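Putative GntR-family transcriptional regulator (Bordetella bronchiseptica RB50, PDB 3CNV) probably regulates transcription as a GntR-family repressor or activator, with this UTRA ligand-binding domain likely sensing a small effector molecule. Local coordinates at residues Ser21-Cys26 with Glu79-Ser84; Thr49-Leu54 with Ala117-Val122; Gly90-Glu93 with Ser99-Arg102; Val131-Tyr136 with Pro142-Arg147. All coordinates share one frame; numbering follows the deposited sequence.

In the fold
All four contacts belong to one UTRA domain. Contacts 1, 2 and 4 use its six-stranded antiparallel sheet; contact 3 lies where helix 88-96 leads back to it. Contacts 1 and 2 use neighbouring strands, their centres about 13 Å apart. Leu24 N to Arg51 O, 2.7 Å, is a probable hydrogen bond between them. Helices 78-83 and 88-96 follow each other, and Leu81 CD2 packs on Leu91 CD2 at 3.6 Å. Contact 3 leads into contact 4, centre to centre about 12 Å, where Arg102 O and Tyr136 N are 2.8 Å apart. Arg52 and Arg146, of contacts 2 and 4, both hydrogen-bond to a citrate anion, probably from the crystallisation liquor, though it may mark the effector pocket.

Contact 1 of 4, residues Ser21-Cys26 with Glu79-Ser84; sequences SRILEC and ELLTAS
Ile23 and Leu81 meet with their side chains crossed at about a right angle. The CG1 branch of Ile23 does the touching, and Ile23 CG1 lies 3.8 Å from Leu81 CB. The CD1 methyl of Ile23 reaches the same Leu81 CB at 4.2 Å. Leu81 is therefore met near its root by Ile23. Farther out, Leu81 CD1 turns to the sulfur of Cys26, and Leu81 CD1 to Cys26 SG is 3.8 Å. The Cys26 sulfur stands opposite its own backbone N (chi1 -175°), which extends it toward the helix. Thr82, an exposed residue, adds a lighter touch, where Thr82 CG2 is 4.2 Å from Ile23 CB. The Thr82 hydroxyl OG1 is engaged within the helix, hydrogen-bonded to Leu78 O. No hydrogen bond crosses this contact, and the meeting is apolar.

The contact packs helix 78-83 against strand 20-30, an outermost strand, within this chain, of the six-stranded antiparallel sheet of this UTRA domain. The axes of the two short segments run roughly antiparallel, at 155°, with a closest approach of 8.7 Å. Ile23 and Cys26 both point to the helix although they are three residues apart. A classic beta bulge lies between them, with Leu24 and Glu25 both facing Arg51 on the next strand. Leu78, one turn before Thr82, also touches Ile23 and Cys26. Leu81 is buried, and beyond this contact it packs on Ile50 of strand 46-56 and on Leu88 and Leu91 of helix 88-96.

Contact 2 of 4, residues Thr49-Leu54 with Ala117-Val122; sequences TIRRQL and APLLGV
Gln53 reaches across to the backbone of Leu119 with its side-chain amide. From CB the chain runs outward, with CG opposite the backbone N (chi1 -179°) and CD continuing the extended line. The Gln53 side chain also touches Pro60 of strand 59-69. At CD the amide comes within 4.0 Å of Leu119 O. At the tip, Gln53 NE2 donates a hydrogen bond to Leu119 O at 2.9 Å. The N-H...O angle is 139°, so the bond is bent. NE2 approaches in the plane of the Leu119 carbonyl, while the oxygen sits 18° out of the Gln53 amide plane. The other branch of the tip, Gln53 OE1, accepts from Arg22 NH2 on strand 20-30. Both ends of the amide thus have partners, which fixes its rotation.

Gln53 lies on strand 46-56 of the six-stranded UTRA sheet, and Leu119 lies on the short, weakly bonded helix 117-120 that packs on it. Gly121, with positive phi, is the first residue to leave the helical backbone angles. Ala117 O receives Leu120 N and Val122 N from opposite faces of its plane.

Two residues earlier on the strand, Arg51 crosses the Leu119 side chain at about a right angle. Arg51 NH1 lies 3.7 Å from Leu119 CD1, and the methyl comes obliquely to the guanidinium. The Arg51 chain bends at chi3 toward its acids: NE forms a salt bridge with Asp65 and NH2 another with Glu115, just before the helix. Leu119 also packs on Ile63 of strand 59-69.

Contact 3 of 4, residues Gly90-Glu93 with Ser99-Arg102; sequences GLFE and SMVR
Glu93 lies alongside Ser99 where helix 88-96 of this UTRA domain turns back into the loop that leads to strand 102-111. The closest touch is between the Glu93 methylene and the serine hydroxyl, with Glu93 CG and Ser99 OG 3.4 Å apart. The carboxylate passes beyond, and Glu93 OE2 stays 3.7 Å from Ser99 OG, not a hydrogen bond. No direct hydrogen bond joins the two segments. Nearer the core, Phe92 meets the selenomethionine at position 100. Phe92 CD2 is 4.1 Å from Met100 CE, and the methyl approaches the ring obliquely. Met100 is bent at chi2 (-59°), and the bend brings its CE round to the ring.

The next shell holds these groups in place. A backbone hydrogen bond between Phe92 and Val98 ties the loop to the helix just before Ser99. The Phe92 ring meets Phe73 edge-to-face and rests on Leu66 and Leu68 of strand 59-69. Met100 packs on Met143 and Glu144 of strand 141-150. Its other neighbours include Ser135 and Thr137 of strand 127-137. The loop carries the chain from the helix onto the sheet, and a classic beta bulge follows, with Val101 and Arg102 both facing Tyr136.

Glu93 also takes part in the assembly, since its OE1 accepts a hydrogen bond from the backbone N of Arg2 of a second subunit. Its other oxygen is bridged by one water, which donates to Glu93 OE2 at 2.8 Å and accepts from Met100 N at 2.9 Å.

Contact 4 of 4, residues Val131-Tyr136 with Pro142-Arg147; sequences VDRISY and PMEVRR
Val131 opens the pairing with a CA-H...O contact, its carbonyl O facing Arg147 CA. Asp132 follows in a non-hydrogen-bonded pair with Arg147. Asp132 OD1 lies 3.0 Å from Arg147 CG, alongside the aliphatic stem. The charged ends look elsewhere: Asp132 OD2 forms a salt bridge with Arg108 and Arg147 NH2 one with Asp65. Arg133 and Arg146 form a hydrogen-bonded pair, with Arg133 N to Arg146 O 2.7 Å and Arg146 N to Arg133 O 2.9 Å. Their side chains run side by side. Arg133 NH1 sits over one face of the Arg146 guanidinium, while Arg146 NH1 lies at the Arg133 edge, the planes 46° apart. Nearby acids probably offset the two charges: Glu105 takes Arg133 NE, and Glu144 OE2 takes both NE and NH2 of Arg146, side-on, with Arg146 NH2 to Glu144 OE2 2.7 Å. Ile134, on the same face as Val145, packs its CG2 on Pro142 CB at 4.0 Å. Ser135 N then bonds to Glu144 O at 2.8 Å. The Ser135 hydroxyl, opposite the carbonyl carbon (chi1 -54°), donates to Glu144 OE1 at 3.1 Å. Tyr89 OH also bonds that oxygen. Met143 and Glu144 both face Ser135 in a classic beta bulge. Past it, Tyr136 crosses Pro142 obliquely, with Tyr136 CE1 3.7 Å from Pro142 CB.

These strands, 127-137 and 141-150, form a beta hairpin within the six-stranded UTRA sheet. Strand 102-111 lies beside the first and strand 59-69 beside the second. Helix 88-96 packs through Tyr89 and Phe92 on the face bearing Ser135, Glu144 and Arg146, where Arg146 NH1 also binds a citrate ion.

Contact 1 of 4, residues Ser21-Cys26 with Glu79-Ser84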
loop_
_atom_site.group_PDB
_atom_site.type_symbol
_atom_site.label_atom_id
_atom_site.label_comp_id
_atom_site.label_asym_id
_atom_site.label_seq_id
_atom_site.Cartn_x
_atom_site.Cartn_y
_atom_site.Cartn_z
ATOM N N SER C 21 9.144 -22.189 9.903
ATOM C CA SER C 21 8.518 -21.777 11.171
ATOM C C SER C 21 8.687 -22.885 12.218
ATOM O O SER C 21 8.525 -24.053 11.951
ATOM C CB SER C 21 7.013 -21.539 11.007
ATOM O OG SER C 21 6.470 -20.846 12.169
ATOM N N ARG C 22 8.936 -22.475 13.440
ATOM C CA ARG C 22 9.093 -23.399 14.546
ATOM C C ARG C 22 8.378 -22.776 15.718
ATOM O O ARG C 22 8.703 -21.667 16.116
ATOM C CB ARG C 22 10.589 -23.665 14.839
ATOM C CG ARG C 22 10.804 -24.681 15.905
ATOM C CD ARG C 22 12.217 -25.298 15.908
ATOM N NE ARG C 22 13.137 -24.242 16.232
ATOM C CZ ARG C 22 13.476 -23.825 17.441
ATOM N NH1 ARG C 22 13.025 -24.390 18.554
ATOM N NH2 ARG C 22 14.295 -22.788 17.526
ATOM N N ILE C 23 7.415 -23.507 16.284
ATOM C CA ILE C 23 6.609 -23.010 17.422
ATOM C C ILE C 23 7.428 -23.147 18.709
ATOM O O ILE C 23 7.974 -24.228 19.051
ATOM C CB ILE C 23 5.305 -23.766 17.592
ATOM C CG1 ILE C 23 4.476 -23.733 16.265
ATOM C CG2 ILE C 23 4.551 -23.273 18.866
ATOM C CD1 ILE C 23 4.029 -22.357 15.811
ATOM N N LEU C 24 7.503 -22.055 19.447
ATOM C CA LEU C 24 8.330 -22.022 20.647
ATOM C C LEU C 24 7.482 -22.120 21.955
ATOM O O LEU C 24 7.853 -22.700 22.952
ATOM C CB LEU C 24 9.143 -20.725 20.599
ATOM C CG LEU C 24 10.553 -20.659 20.080
ATOM C CD1 LEU C 24 11.029 -21.614 18.998
ATOM C CD2 LEU C 24 10.878 -19.157 19.908
ATOM N N GLU C 25 6.343 -21.478 21.895
ATOM C CA GLU C 25 5.410 -21.379 22.992
ATOM C C GLU C 25 4.012 -21.341 22.477
ATOM O O GLU C 25 3.734 -20.757 21.415
ATOM C CB GLU C 25 5.653 -20.108 23.789
ATOM C CG GLU C 25 7.037 -20.046 24.473
ATOM C CD GLU C 25 7.245 -18.729 25.197
ATOM O OE1 GLU C 25 6.333 -18.356 25.983
ATOM O OE2 GLU C 25 8.284 -18.064 24.974
ATOM N N CYS C 26 3.122 -21.888 23.287
ATOM C CA CYS C 26 1.695 -21.847 22.994
ATOM C C CYS C 26 0.909 -22.027 24.278
ATOM O O CYS C 26 1.104 -22.995 24.975
ATOM C CB CYS C 26 1.360 -22.972 21.992
ATOM S SG CYS C 26 -0.346 -23.000 21.377
ATOM N N GLU C 79 -0.466 -29.306 19.122
ATOM C CA GLU C 79 -0.402 -30.478 18.267
ATOM C C GLU C 79 -0.794 -30.066 16.850
ATOM O O GLU C 79 -0.192 -30.501 15.872
ATOM C CB GLU C 79 -1.289 -31.634 18.783
ATOM C CG GLU C 79 -1.452 -32.798 17.787
ATOM C CD GLU C 79 -2.466 -32.517 16.609
ATOM O OE1 GLU C 79 -3.468 -31.739 16.803
ATOM O OE2 GLU C 79 -2.257 -33.081 15.480
ATOM N N LEU C 80 -1.813 -29.196 16.768
ATOM C CA LEU C 80 -2.280 -28.715 15.458
ATOM C C LEU C 80 -1.166 -27.925 14.779
ATOM O O LEU C 80 -0.832 -28.143 13.615
ATOM C CB LEU C 80 -3.529 -27.873 15.598
ATOM C CG LEU C 80 -4.207 -27.373 14.310
ATOM C CD1 LEU C 80 -4.768 -28.490 13.443
ATOM C CD2 LEU C 80 -5.306 -26.462 14.686
ATOM N N LEU C 81 -0.565 -27.024 15.547
ATOM C CA LEU C 81 0.464 -26.123 15.045
ATOM C C LEU C 81 1.682 -26.853 14.537
ATOM O O LEU C 81 2.289 -26.461 13.551
ATOM C CB LEU C 81 0.881 -25.086 16.093
ATOM C CG LEU C 81 -0.201 -24.077 16.419
ATOM C CD1 LEU C 81 0.170 -23.221 17.634
ATOM C CD2 LEU C 81 -0.477 -23.205 15.232
ATOM N N THR C 82 2.062 -27.908 15.212
ATOM C CA THR C 82 3.375 -28.439 15.005
ATOM C C THR C 82 3.271 -29.527 13.974
ATOM O O THR C 82 4.288 -29.924 13.439
ATOM C CB THR C 82 4.032 -28.986 16.285
ATOM O OG1 THR C 82 3.213 -30.009 16.855
ATOM C CG2 THR C 82 4.222 -27.837 17.313
ATOM N N ALA C 83 2.048 -30.027 13.769
ATOM C CA ALA C 83 1.784 -31.081 12.763
ATOM C C ALA C 83 1.552 -30.318 11.461
ATOM O O ALA C 83 1.996 -30.713 10.409
ATOM C CB ALA C 83 0.536 -31.942 13.122
ATOM N N SER C 84 0.936 -29.144 11.579
ATOM C CA SER C 84 0.615 -28.319 10.407
ATOM C C SER C 84 1.838 -27.948 9.544
ATOM O O SER C 84 2.868 -27.410 10.037
ATOM C CB SER C 84 -0.127 -27.063 10.812
ATOM O OG SER C 84 -0.258 -26.228 9.675
#

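Contact 2 of 4, residues Thr49-Leu54 with Ala117-Val122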
loop_
_atom_site.group_PDB
_atom_site.type_symbol
_atom_site.label_atom_id
_atom_site.label_comp_id
_atom_site.label_asym_id
_atom_site.label_seq_id
_atom_site.Cartn_x
_atom_site.Cartn_y
_atom_site.Cartn_z
ATOM N N THR C 49 -2.034 -17.391 22.913
ATOM C CA THR C 49 -0.802 -16.795 22.488
ATOM C C THR C 49 0.187 -17.832 22.013
ATOM O O THR C 49 0.354 -18.898 22.585
ATOM C CB THR C 49 -0.177 -15.882 23.606
ATOM O OG1 THR C 49 0.781 -14.976 22.999
ATOM C CG2 THR C 49 0.483 -16.752 24.731
ATOM N N ILE C 50 0.833 -17.463 20.913
ATOM C CA ILE C 50 1.878 -18.259 20.321
ATOM C C ILE C 50 3.137 -17.414 20.168
ATOM O O ILE C 50 3.093 -16.227 19.800
ATOM C CB ILE C 50 1.427 -18.693 18.889
ATOM C CG1 ILE C 50 0.046 -19.406 18.938
ATOM C CG2 ILE C 50 2.532 -19.488 18.163
ATOM C CD1 ILE C 50 -0.591 -19.582 17.541
ATOM N N ARG C 51 4.249 -18.020 20.514
ATOM C CA ARG C 51 5.568 -17.558 20.080
ATOM C C ARG C 51 6.155 -18.478 19.030
ATOM O O ARG C 51 6.167 -19.722 19.185
ATOM C CB ARG C 51 6.513 -17.424 21.265
ATOM C CG ARG C 51 7.857 -16.874 20.786
ATOM C CD ARG C 51 8.768 -16.554 21.869
ATOM N NE ARG C 51 8.385 -15.301 22.485
ATOM C CZ ARG C 51 9.136 -14.699 23.385
ATOM N NH1 ARG C 51 10.305 -15.269 23.746
ATOM N NH2 ARG C 51 8.728 -13.539 23.900
ATOM N N ARG C 52 6.628 -17.895 17.939
ATOM C CA ARG C 52 7.340 -18.728 16.942
ATOM C C ARG C 52 8.589 -18.090 16.396
ATOM O O ARG C 52 8.743 -16.884 16.402
ATOM C CB ARG C 52 6.412 -19.159 15.808
ATOM C CG ARG C 52 5.891 -18.157 15.017
ATOM C CD ARG C 52 6.801 -17.888 13.817
ATOM N NE ARG C 52 6.072 -16.962 13.007
ATOM C CZ ARG C 52 5.185 -17.293 12.082
ATOM N NH1 ARG C 52 5.012 -18.558 11.754
ATOM N NH2 ARG C 52 4.541 -16.330 11.437
ATOM N N GLN C 53 9.452 -18.943 15.878
ATOM C CA GLN C 53 10.664 -18.492 15.202
ATOM C C GLN C 53 10.554 -18.793 13.701
ATOM O O GLN C 53 10.315 -19.924 13.279
ATOM C CB GLN C 53 11.877 -19.228 15.863
ATOM C CG GLN C 53 13.311 -18.907 15.350
ATOM C CD GLN C 53 14.308 -19.945 15.788
ATOM O OE1 GLN C 53 14.307 -21.049 15.304
ATOM N NE2 GLN C 53 15.192 -19.575 16.699
ATOM N N LEU C 54 10.778 -17.779 12.896
ATOM C CA LEU C 54 11.093 -17.966 11.482
ATOM C C LEU C 54 12.572 -17.954 11.246
ATOM O O LEU C 54 13.335 -17.121 11.780
ATOM C CB LEU C 54 10.449 -16.855 10.617
ATOM C CG LEU C 54 8.937 -16.835 10.621
ATOM C CD1 LEU C 54 8.520 -15.617 9.735
ATOM C CD2 LEU C 54 8.199 -18.177 10.173
ATOM N N ALA C 117 17.597 -12.065 22.367
ATOM C CA ALA C 117 18.889 -12.136 21.709
ATOM C C ALA C 117 19.309 -13.599 21.374
ATOM O O ALA C 117 19.578 -13.899 20.213
ATOM C CB ALA C 117 19.941 -11.407 22.509
ATOM N N PRO C 118 19.295 -14.528 22.362
ATOM C CA PRO C 118 19.760 -15.886 22.039
ATOM C C PRO C 118 18.822 -16.639 21.080
ATOM O O PRO C 118 19.222 -17.572 20.419
ATOM C CB PRO C 118 19.817 -16.586 23.399
ATOM C CG PRO C 118 18.923 -15.794 24.308
ATOM C CD PRO C 118 18.842 -14.392 23.765
ATOM N N LEU C 119 17.581 -16.200 20.968
ATOM C CA LEU C 119 16.671 -16.865 20.045
ATOM C C LEU C 119 16.953 -16.460 18.575
ATOM O O LEU C 119 16.476 -17.108 17.631
ATOM C CB LEU C 119 15.227 -16.582 20.437
ATOM C CG LEU C 119 14.831 -16.990 21.849
ATOM C CD1 LEU C 119 13.394 -16.517 22.131
ATOM C CD2 LEU C 119 14.991 -18.530 22.018
ATOM N N LEU C 120 17.684 -15.363 18.398
ATOM C CA LEU C 120 18.070 -14.850 17.066
ATOM C C LEU C 120 19.543 -15.000 16.776
ATOM O O LEU C 120 20.039 -14.680 15.686
ATOM C CB LEU C 120 17.621 -13.396 16.885
ATOM C CG LEU C 120 16.092 -13.222 16.727
ATOM C CD1 LEU C 120 15.718 -11.731 16.628
ATOM C CD2 LEU C 120 15.506 -13.977 15.473
ATOM N N GLY C 121 20.221 -15.540 17.755
ATOM C CA GLY C 121 21.656 -15.844 17.659
ATOM C C GLY C 121 22.530 -14.626 17.770
ATOM O O GLY C 121 23.606 -14.587 17.218
ATOM N N VAL C 122 22.038 -13.619 18.471
ATOM C CA VAL C 122 22.764 -12.352 18.597
ATOM C C VAL C 122 23.025 -11.935 20.025
ATOM O O VAL C 122 22.507 -12.484 20.954
ATOM C CB VAL C 122 21.987 -11.191 17.898
ATOM C CG1 VAL C 122 21.734 -11.518 16.429
ATOM C CG2 VAL C 122 20.623 -10.893 18.587
#

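Contact 3 of 4, residues Gly90-Glu93 with Ser99-Arg102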
loop_
_atom_site.group_PDB
_atom_site.type_symbol
_atom_site.label_atom_id
_atom_site.label_comp_id
_atom_site.label_asym_id
_atom_site.label_seq_id
_atom_site.Cartn_x
_atom_site.Cartn_y
_atom_site.Cartn_z
ATOM N N GLY C 90 -2.469 -19.192 6.685
ATOM C CA GLY C 90 -3.184 -20.220 5.873
ATOM C C GLY C 90 -3.961 -21.153 6.782
ATOM O O GLY C 90 -5.084 -21.547 6.472
ATOM N N LEU C 91 -3.371 -21.508 7.925
ATOM C CA LEU C 91 -4.041 -22.343 8.936
ATOM C C LEU C 91 -5.297 -21.613 9.470
ATOM O O LEU C 91 -6.350 -22.202 9.630
ATOM C CB LEU C 91 -3.129 -22.661 10.123
ATOM C CG LEU C 91 -3.772 -23.437 11.282
ATOM C CD1 LEU C 91 -4.083 -24.940 10.805
ATOM C CD2 LEU C 91 -2.925 -23.449 12.598
ATOM N N PHE C 92 -5.168 -20.324 9.754
ATOM C CA PHE C 92 -6.282 -19.575 10.322
ATOM C C PHE C 92 -7.431 -19.576 9.310
ATOM O O PHE C 92 -8.585 -19.675 9.672
ATOM C CB PHE C 92 -5.913 -18.137 10.704
ATOM C CG PHE C 92 -4.786 -18.005 11.700
ATOM C CD1 PHE C 92 -4.441 -19.059 12.537
ATOM C CD2 PHE C 92 -4.111 -16.784 11.829
ATOM C CE1 PHE C 92 -3.417 -18.923 13.465
ATOM C CE2 PHE C 92 -3.095 -16.623 12.767
ATOM C CZ PHE C 92 -2.755 -17.701 13.597
ATOM N N GLU C 93 -7.082 -19.484 8.042
ATOM C CA GLU C 93 -8.072 -19.493 6.946
ATOM C C GLU C 93 -8.762 -20.833 6.840
ATOM O O GLU C 93 -9.996 -20.939 6.933
ATOM C CB GLU C 93 -7.441 -19.164 5.557
ATOM C CG GLU C 93 -7.405 -17.719 5.225
ATOM C CD GLU C 93 -6.693 -17.329 3.877
ATOM O OE1 GLU C 93 -6.259 -18.236 3.108
ATOM O OE2 GLU C 93 -6.568 -16.073 3.635
ATOM N N SER C 99 -9.930 -15.001 7.441
ATOM C CA SER C 99 -9.121 -14.437 6.353
ATOM C C SER C 99 -8.927 -12.973 6.598
ATOM O O SER C 99 -9.875 -12.239 6.796
ATOM C CB SER C 99 -9.772 -14.496 4.963
ATOM O OG SER C 99 -10.137 -15.795 4.599
HETATM N N MSE C 100 -7.673 -12.582 6.613
HETATM C CA MSE C 100 -7.304 -11.176 6.854
HETATM C C MSE C 100 -7.355 -10.343 5.555
HETATM O O MSE C 100 -6.751 -10.678 4.491
HETATM C CB MSE C 100 -5.929 -11.099 7.471
HETATM C CG MSE C 100 -5.645 -12.054 8.599
HETATM SE SE MSE C 100 -6.906 -11.799 10.078
HETATM C CE MSE C 100 -6.104 -13.196 11.288
ATOM N N VAL C 101 -8.054 -9.224 5.640
ATOM C CA VAL C 101 -8.176 -8.303 4.541
ATOM C C VAL C 101 -7.230 -7.119 4.643
ATOM O O VAL C 101 -6.846 -6.531 3.631
ATOM C CB VAL C 101 -9.673 -7.800 4.419
ATOM C CG1 VAL C 101 -10.582 -8.986 4.359
ATOM C CG2 VAL C 101 -10.038 -6.959 5.591
ATOM N N ARG C 102 -6.817 -6.794 5.861
ATOM C CA ARG C 102 -5.932 -5.670 6.120
ATOM C C ARG C 102 -5.091 -5.929 7.325
ATOM O O ARG C 102 -5.527 -6.585 8.270
ATOM C CB ARG C 102 -6.776 -4.361 6.459
ATOM C CG ARG C 102 -5.923 -3.077 6.445
ATOM C CD ARG C 102 -6.759 -1.811 6.817
ATOM N NE ARG C 102 -6.805 -1.456 8.242
ATOM C CZ ARG C 102 -7.916 -1.548 8.955
ATOM N NH1 ARG C 102 -9.015 -1.982 8.371
ATOM N NH2 ARG C 102 -7.965 -1.182 10.222
HETATM O O HOH W 1 -5.582 -14.317 5.651
#

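Contact 4 of 4, residues Val131-Tyr136 with Pro142-Arg147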
loop_
_atom_site.group_PDB
_atom_site.type_symbol
_atom_site.label_atom_id
_atom_site.label_comp_id
_atom_site.label_asym_id
_atom_site.label_seq_id
_atom_site.Cartn_x
_atom_site.Cartn_y
_atom_site.Cartn_z
ATOM N N VAL C 131 8.125 -4.948 14.405
ATOM C CA VAL C 131 6.906 -4.784 13.602
ATOM C C VAL C 131 5.713 -5.181 14.505
ATOM O O VAL C 131 5.461 -6.349 14.795
ATOM C CB VAL C 131 6.904 -5.633 12.293
ATOM C CG1 VAL C 131 5.603 -5.353 11.456
ATOM C CG2 VAL C 131 8.212 -5.377 11.398
ATOM N N ASP C 132 4.978 -4.185 14.971
ATOM C CA ASP C 132 3.758 -4.438 15.727
ATOM C C ASP C 132 2.521 -4.367 14.808
ATOM O O ASP C 132 2.217 -3.318 14.260
ATOM C CB ASP C 132 3.624 -3.397 16.872
ATOM C CG ASP C 132 4.612 -3.650 18.020
ATOM O OD1 ASP C 132 4.789 -4.824 18.417
ATOM O OD2 ASP C 132 5.259 -2.683 18.497
ATOM N N ARG C 133 1.806 -5.472 14.675
ATOM C CA ARG C 133 0.701 -5.612 13.702
ATOM C C ARG C 133 -0.638 -5.901 14.394
ATOM O O ARG C 133 -0.719 -6.710 15.333
ATOM C CB ARG C 133 1.036 -6.774 12.766
ATOM C CG ARG C 133 0.036 -6.983 11.631
ATOM C CD ARG C 133 0.293 -8.190 10.797
ATOM N NE ARG C 133 1.628 -8.152 10.232
ATOM C CZ ARG C 133 2.403 -9.168 9.893
ATOM N NH1 ARG C 133 2.025 -10.401 10.056
ATOM N NH2 ARG C 133 3.589 -8.905 9.386
ATOM N N ILE C 134 -1.680 -5.257 13.926
ATOM C CA ILE C 134 -3.027 -5.749 14.156
ATOM C C ILE C 134 -3.642 -6.090 12.819
ATOM O O ILE C 134 -3.623 -5.272 11.942
ATOM C CB ILE C 134 -3.896 -4.696 14.887
ATOM C CG1 ILE C 134 -3.185 -4.159 16.131
ATOM C CG2 ILE C 134 -5.286 -5.260 15.165
ATOM C CD1 ILE C 134 -3.898 -2.843 16.756
ATOM N N SER C 135 -4.191 -7.302 12.696
ATOM C CA SER C 135 -4.777 -7.810 11.456
ATOM C C SER C 135 -6.265 -7.883 11.613
ATOM O O SER C 135 -6.826 -8.215 12.685
ATOM C CB SER C 135 -4.283 -9.240 11.124
ATOM O OG SER C 135 -2.922 -9.215 11.119
ATOM N N TYR C 136 -6.920 -7.560 10.517
ATOM C CA TYR C 136 -8.367 -7.409 10.477
ATOM C C TYR C 136 -9.008 -8.346 9.459
ATOM O O TYR C 136 -8.468 -8.624 8.405
ATOM C CB TYR C 136 -8.769 -5.934 10.160
ATOM C CG TYR C 136 -8.320 -4.925 11.189
ATOM C CD1 TYR C 136 -9.169 -4.514 12.178
ATOM C CD2 TYR C 136 -7.031 -4.407 11.184
ATOM C CE1 TYR C 136 -8.744 -3.631 13.168
ATOM C CE2 TYR C 136 -6.608 -3.491 12.158
ATOM C CZ TYR C 136 -7.455 -3.156 13.157
ATOM O OH TYR C 136 -7.090 -2.285 14.173
ATOM N N PRO C 142 -10.908 -6.830 14.389
ATOM C CA PRO C 142 -9.550 -7.256 14.677
ATOM C C PRO C 142 -9.520 -8.707 15.148
ATOM O O PRO C 142 -10.355 -9.121 15.939
ATOM C CB PRO C 142 -9.096 -6.251 15.737
ATOM C CG PRO C 142 -10.317 -5.858 16.419
ATOM C CD PRO C 142 -11.446 -5.983 15.471
HETATM N N MSE C 143 -8.620 -9.485 14.605
HETATM C CA MSE C 143 -8.533 -10.914 14.911
HETATM C C MSE C 143 -7.154 -11.436 15.325
HETATM O O MSE C 143 -6.994 -12.610 15.719
HETATM C CB MSE C 143 -8.958 -11.760 13.675
HETATM C CG MSE C 143 -10.411 -11.809 13.355
HETATM SE SE MSE C 143 -11.651 -12.189 14.839
HETATM C CE MSE C 143 -11.029 -13.954 15.260
ATOM N N GLU C 144 -6.163 -10.602 15.191
ATOM C CA GLU C 144 -4.789 -10.942 15.571
ATOM C C GLU C 144 -3.991 -9.732 15.879
ATOM O O GLU C 144 -4.071 -8.701 15.174
ATOM C CB GLU C 144 -4.027 -11.666 14.434
ATOM C CG GLU C 144 -2.627 -12.128 14.840
ATOM C CD GLU C 144 -1.695 -12.396 13.649
ATOM O OE1 GLU C 144 -1.714 -11.572 12.687
ATOM O OE2 GLU C 144 -0.962 -13.425 13.713
ATOM N N VAL C 145 -3.195 -9.916 16.931
ATOM C CA VAL C 145 -2.116 -9.030 17.308
ATOM C C VAL C 145 -0.843 -9.790 17.175
ATOM O O VAL C 145 -0.709 -10.883 17.684
ATOM C CB VAL C 145 -2.212 -8.474 18.752
ATOM C CG1 VAL C 145 -0.915 -7.628 19.109
ATOM C CG2 VAL C 145 -3.451 -7.580 18.941
ATOM N N ARG C 146 0.090 -9.245 16.424
ATOM C CA ARG C 146 1.382 -9.906 16.304
ATOM C C ARG C 146 2.512 -8.877 16.447
ATOM O O ARG C 146 2.480 -7.813 15.796
ATOM C CB ARG C 146 1.464 -10.620 14.919
ATOM C CG ARG C 146 2.766 -11.384 14.681
ATOM C CD ARG C 146 2.854 -12.056 13.297
ATOM N NE ARG C 146 1.767 -12.985 13.019
ATOM C CZ ARG C 146 1.725 -13.861 12.029
ATOM N NH1 ARG C 146 2.679 -13.879 11.097
ATOM N NH2 ARG C 146 0.672 -14.671 11.929
ATOM N N ARG C 147 3.480 -9.183 17.331
ATOM C CA ARG C 147 4.676 -8.459 17.441
ATOM C C ARG C 147 5.852 -9.281 16.970
ATOM O O ARG C 147 6.167 -10.365 17.513
ATOM C CB ARG C 147 4.978 -8.030 18.853
ATOM C CG ARG C 147 6.343 -7.314 18.859
ATOM C CD ARG C 147 6.817 -6.906 20.266
ATOM N NE ARG C 147 6.322 -7.793 21.315
ATOM C CZ ARG C 147 6.910 -8.927 21.724
ATOM N NH1 ARG C 147 8.022 -9.365 21.161
ATOM N NH2 ARG C 147 6.358 -9.627 22.712
#